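Local coordinates for protein nucleoside hydrolase, putative (Trypanosoma brucei, PDB 3FZ0) that belongs to the nucleoside hydrolase family and binds a calcium ion, on a fold built round a mixed, mostly parallel beta sheet flanked by helices, at residues Leu59-Ile64 with Ser99-Leu104; Val237-Asn240 with Ile246-Leu249. The protein carries 2 engineered substitutions. All blocks are in the same frame, centred on the assembly; numbering follows the deposited sequence.

Overall arrangement
Both contacts lie at the surface, their centres about 20 Å and 23 Å from the centre of the chain, and neither touches another subunit of the tetramer. Contact 1 joins the C-terminal end of helix 46-60 to the short helical turn 101-104, distant in sequence; contact 2 is local, tying the loop before helix 241-249 to that helix's own last turn. Their centres are 21 Å apart and their nearest atoms about 6 Å. Helix 241-249 links them: Leu-59 packs on Trp-242, whose ring stacks with that of Tyr-60. The chemistry differs: an arginine among carboxylates in contact 1, one amide-to-carboxylate hydrogen bond in contact 2.

Contact 1: Leu59-Ile64 with Ser99-Leu104; sequences LYDADI and SQRVAL. Engineered in segment 99-104: Gln-100 (natural residue Lys).
A Schellman motif closes helix 46-60 at Asp-61, and Arg-101 reaches this helix end to form a salt-bridge network with Asp-61 and Asp-63. Positive phi at Asp-61 turns the chain out of the helix, and both carboxylates come to the edge of one guanidinium. NH1 of Arg-101 lies 3.0 Å from Asp-63 OD1, a salt bridge. The bridge from Arg-101 NH2 to Asp-61 OD1 is longer, 3.4 Å, and its hydrogen bond is weak. Both OD1 atoms sit in the guanidinium plane. The carboxylates are turned differently: that of Asp-61 stands nearly perpendicular to the guanidinium (89°), that of Asp-63 is tilted by only 31°. Between them Ala-62 places its N over one guanidinium face, and its O is 2.9 Å from Arg-101 NH1 at an angle too poor for a hydrogen bond. The Arg-101 chain is bent at chi3 (-143°), and its side chain crosses the two aspartate side chains at about a right angle. Its strongest polar partner is Asp-58, which takes NE in a further salt bridge; three carboxylates around one guanidinium would hold it in place by charge and probably fix its rotation. The other end of the residue is fixed as well, because Arg-101 N donates to Ser-99 OG at 3.1 Å, a capping bond at the start of turn 101-104. Around this surface network, Arg-101 also packs on Leu-57 of helix 46-60 and Phe-66 of strand 66-68, an outermost strand of the main sheet within this chain, while Tyr-60 and Ile-64 reach Met-27 of helix 17-27.

Contact 2: Val237-Asn240 with Ile246-Leu249; sequences VNQN and IEKL
Gln-239 and Glu-247 meet through different first torsions: CG of Gln-239 is anti to the carbonyl carbon (chi1 -74°), whereas CG of Glu-247 is anti to its backbone N (chi1 -165°). Both chains run extended beyond CG and cross at about a right angle, which brings Gln-239 NE2 to 3.0 Å from Glu-247 OE2 in a hydrogen bond with an N-H...O angle of 144°. The donor comes from above the carboxylate plane, and the amide and carboxylate planes are nearly perpendicular. Each group has a stronger partner outside the pair. The same NE2 donates to the backbone O of Val-225, and Glu-247 OE1 forms a salt bridge with Arg-227, so the carboxylate joins an amide on one oxygen to a guanidinium on the other. Next along the chain, Asn-240 takes the N-cap position of helix 241-249, its OD1 accepting from Gln-243 N. The arrangement is thus an asparagine N-cap at the protein surface, to which the Gln-Glu bond adds a side-chain link from the loop after strand 235-236 to the last turn of the capped helix.

Contact 1: Leu59-Ile64 with Ser99-Leu104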
loop_
_atom_site.group_PDB
_atom_site.type_symbol
_atom_site.label_atom_id
_atom_site.label_comp_id
_atom_site.label_asym_id
_atom_site.label_seq_id
_atom_site.Cartn_x
_atom_site.Cartn_y
_atom_site.Cartn_z
ATOM N N LEU B 59 4.386 6.206 45.384
ATOM C CA LEU B 59 5.151 5.132 45.986
ATOM C C LEU B 59 6.564 5.598 46.377
ATOM O O LEU B 59 7.020 5.336 47.469
ATOM C CB LEU B 59 5.191 3.942 45.037
ATOM C CG LEU B 59 5.700 2.608 45.593
ATOM C CD1 LEU B 59 4.757 2.095 46.718
ATOM C CD2 LEU B 59 5.848 1.571 44.496
ATOM N N TYR B 60 7.223 6.328 45.486
ATOM C CA TYR B 60 8.593 6.790 45.694
ATOM C C TYR B 60 8.707 8.137 46.394
ATOM O O TYR B 60 9.790 8.554 46.768
ATOM C CB TYR B 60 9.307 6.865 44.346
ATOM C CG TYR B 60 9.687 5.509 43.839
ATOM C CD1 TYR B 60 8.794 4.747 43.064
ATOM C CD2 TYR B 60 10.929 4.959 44.158
ATOM C CE1 TYR B 60 9.149 3.482 42.611
ATOM C CE2 TYR B 60 11.276 3.701 43.706
ATOM C CZ TYR B 60 10.393 2.978 42.940
ATOM O OH TYR B 60 10.761 1.738 42.498
ATOM N N ASP B 61 7.579 8.814 46.548
ATOM C CA ASP B 61 7.569 10.214 46.924
ATOM C C ASP B 61 8.388 11.103 46.035
ATOM O O ASP B 61 8.983 12.044 46.517
ATOM C CB ASP B 61 8.117 10.365 48.315
ATOM C CG ASP B 61 7.105 10.847 49.249
ATOM O OD1 ASP B 61 6.694 12.037 49.126
ATOM O OD2 ASP B 61 6.725 10.015 50.099
ATOM N N ALA B 62 8.445 10.795 44.749
ATOM C CA ALA B 62 9.331 11.518 43.835
ATOM C C ALA B 62 8.634 12.739 43.260
ATOM O O ALA B 62 7.456 12.664 42.875
ATOM C CB ALA B 62 9.794 10.601 42.713
ATOM N N ASP B 63 9.360 13.853 43.184
ATOM C CA ASP B 63 8.820 15.059 42.560
ATOM C C ASP B 63 9.177 15.208 41.074
ATOM O O ASP B 63 9.205 16.310 40.544
ATOM C CB ASP B 63 9.164 16.302 43.385
ATOM C CG ASP B 63 8.559 16.241 44.802
ATOM O OD1 ASP B 63 7.398 15.756 44.934
ATOM O OD2 ASP B 63 9.236 16.646 45.792
ATOM N N ILE B 64 9.401 14.097 40.390
ATOM C CA ILE B 64 9.602 14.088 38.929
ATOM C C ILE B 64 8.372 14.638 38.171
ATOM O O ILE B 64 7.270 14.152 38.376
ATOM C CB ILE B 64 9.874 12.651 38.450
ATOM C CG1 ILE B 64 11.086 12.072 39.198
ATOM C CG2 ILE B 64 10.089 12.592 36.959
ATOM C CD1 ILE B 64 11.289 10.583 38.925
ATOM N N SER B 99 -3.726 9.666 43.086
ATOM C CA SER B 99 -2.603 10.548 43.343
ATOM C C SER B 99 -3.006 12.022 43.251
ATOM O O SER B 99 -3.716 12.437 42.311
ATOM C CB SER B 99 -1.511 10.265 42.307
ATOM O OG SER B 99 -0.395 11.108 42.478
ATOM N N GLN B 100 -2.507 12.818 44.192
ATOM C CA GLN B 100 -2.707 14.270 44.175
ATOM C C GLN B 100 -1.671 14.960 43.274
ATOM O O GLN B 100 -1.765 16.152 42.995
ATOM C CB GLN B 100 -2.648 14.819 45.599
ATOM C CG GLN B 100 -3.612 14.116 46.564
ATOM C CD GLN B 100 -5.031 14.651 46.428
ATOM O OE1 GLN B 100 -5.354 15.742 46.919
ATOM N NE2 GLN B 100 -5.886 13.896 45.751
ATOM N N ARG B 101 -0.698 14.193 42.792
ATOM C CA ARG B 101 0.347 14.729 41.947
ATOM C C ARG B 101 -0.170 15.161 40.561
ATOM O O ARG B 101 0.347 16.129 39.972
ATOM C CB ARG B 101 1.489 13.721 41.827
ATOM C CG ARG B 101 2.412 13.722 43.019
ATOM C CD ARG B 101 3.486 12.672 42.957
ATOM N NE ARG B 101 3.682 12.161 44.297
ATOM C CZ ARG B 101 4.607 12.580 45.152
ATOM N NH1 ARG B 101 5.484 13.494 44.796
ATOM N NH2 ARG B 101 4.660 12.065 46.361
ATOM N N VAL B 102 -1.194 14.468 40.059
ATOM C CA VAL B 102 -1.692 14.690 38.694
ATOM C C VAL B 102 -2.081 16.149 38.450
ATOM O O VAL B 102 -1.570 16.759 37.508
ATOM C CB VAL B 102 -2.862 13.734 38.304
ATOM C CG1 VAL B 102 -3.415 14.089 36.942
ATOM C CG2 VAL B 102 -2.419 12.297 38.318
ATOM N N ALA B 103 -2.954 16.700 39.299
ATOM C CA ALA B 103 -3.454 18.093 39.156
ATOM C C ALA B 103 -2.373 19.162 39.249
ATOM O O ALA B 103 -2.538 20.246 38.704
ATOM C CB ALA B 103 -4.570 18.403 40.181
ATOM N N LEU B 104 -1.285 18.851 39.951
ATOM C CA LEU B 104 -0.175 19.785 40.124
ATOM C C LEU B 104 0.680 19.928 38.881
ATOM O O LEU B 104 1.442 20.869 38.802
ATOM C CB LEU B 104 0.762 19.333 41.246
ATOM C CG LEU B 104 0.331 19.169 42.695
ATOM C CD1 LEU B 104 1.532 18.640 43.565
ATOM C CD2 LEU B 104 -0.229 20.473 43.216
#

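Contact 2: Val237-Asn240 with Ile246-Leu249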
loop_
_atom_site.group_PDB
_atom_site.type_symbol
_atom_site.label_atom_id
_atom_site.label_comp_id
_atom_site.label_asym_id
_atom_site.label_seq_id
_atom_site.Cartn_x
_atom_site.Cartn_y
_atom_site.Cartn_z
ATOM N N VAL B 237 5.176 -12.975 52.994
ATOM C CA VAL B 237 5.329 -12.883 54.444
ATOM C C VAL B 237 5.758 -11.494 54.974
ATOM O O VAL B 237 5.080 -10.938 55.869
ATOM C CB VAL B 237 6.100 -14.108 55.080
ATOM C CG1 VAL B 237 6.114 -14.016 56.609
ATOM C CG2 VAL B 237 5.428 -15.418 54.685
ATOM N N ASN B 238 6.832 -10.915 54.444
ATOM C CA ASN B 238 7.254 -9.599 54.975
ATOM C C ASN B 238 7.656 -8.644 53.833
ATOM O O ASN B 238 8.811 -8.189 53.713
ATOM C CB ASN B 238 8.309 -9.780 56.106
ATOM C CG ASN B 238 8.860 -8.446 56.685
ATOM O OD1 ASN B 238 8.218 -7.370 56.639
ATOM N ND2 ASN B 238 10.060 -8.531 57.248
ATOM N N GLN B 239 6.661 -8.365 52.991
ATOM C CA GLN B 239 6.819 -7.508 51.859
ATOM C C GLN B 239 7.150 -6.087 52.206
ATOM O O GLN B 239 6.497 -5.477 53.060
ATOM C CB GLN B 239 5.557 -7.504 51.041
ATOM C CG GLN B 239 5.360 -8.763 50.275
ATOM C CD GLN B 239 4.125 -8.710 49.451
ATOM O OE1 GLN B 239 3.071 -8.318 49.936
ATOM N NE2 GLN B 239 4.238 -9.094 48.181
ATOM N N ASN B 240 8.157 -5.543 51.519
ATOM C CA ASN B 240 8.357 -4.112 51.535
ATOM C C ASN B 240 7.314 -3.447 50.589
ATOM O O ASN B 240 6.554 -4.150 49.916
ATOM C CB ASN B 240 9.828 -3.729 51.250
ATOM C CG ASN B 240 10.268 -4.000 49.813
ATOM O OD1 ASN B 240 9.493 -3.813 48.863
ATOM N ND2 ASN B 240 11.547 -4.379 49.638
ATOM N N ILE B 246 4.437 -4.212 43.360
ATOM C CA ILE B 246 4.666 -5.081 42.214
ATOM C C ILE B 246 3.673 -6.238 42.216
ATOM O O ILE B 246 3.070 -6.514 41.195
ATOM C CB ILE B 246 6.167 -5.552 42.074
ATOM C CG1 ILE B 246 7.083 -4.326 41.841
ATOM C CG2 ILE B 246 6.329 -6.653 40.947
ATOM C CD1 ILE B 246 8.562 -4.639 41.848
ATOM N N GLU B 247 3.437 -6.865 43.361
ATOM C CA GLU B 247 2.422 -7.936 43.416
ATOM C C GLU B 247 1.042 -7.465 42.943
ATOM O O GLU B 247 0.362 -8.194 42.210
ATOM C CB GLU B 247 2.325 -8.630 44.789
ATOM C CG GLU B 247 1.558 -9.924 44.749
ATOM C CD GLU B 247 1.338 -10.576 46.120
ATOM O OE1 GLU B 247 0.930 -11.744 46.139
ATOM O OE2 GLU B 247 1.559 -9.943 47.185
ATOM N N LYS B 248 0.641 -6.264 43.347
ATOM C CA LYS B 248 -0.665 -5.734 42.974
ATOM C C LYS B 248 -0.722 -5.331 41.497
ATOM O O LYS B 248 -1.734 -5.528 40.824
ATOM C CB LYS B 248 -1.032 -4.543 43.861
ATOM C CG LYS B 248 -1.540 -4.894 45.266
ATOM C CD LYS B 248 -1.718 -3.596 46.029
ATOM C CE LYS B 248 -2.022 -3.802 47.468
ATOM N NZ LYS B 248 -2.163 -2.471 48.096
ATOM N N LEU B 249 0.376 -4.758 41.009
ATOM C CA LEU B 249 0.492 -4.321 39.619
ATOM C C LEU B 249 0.369 -5.453 38.605
ATOM O O LEU B 249 -0.217 -5.265 37.549
ATOM C CB LEU B 249 1.830 -3.644 39.432
ATOM C CG LEU B 249 2.144 -3.041 38.093
ATOM C CD1 LEU B 249 1.287 -1.790 37.805
ATOM C CD2 LEU B 249 3.620 -2.728 38.104
#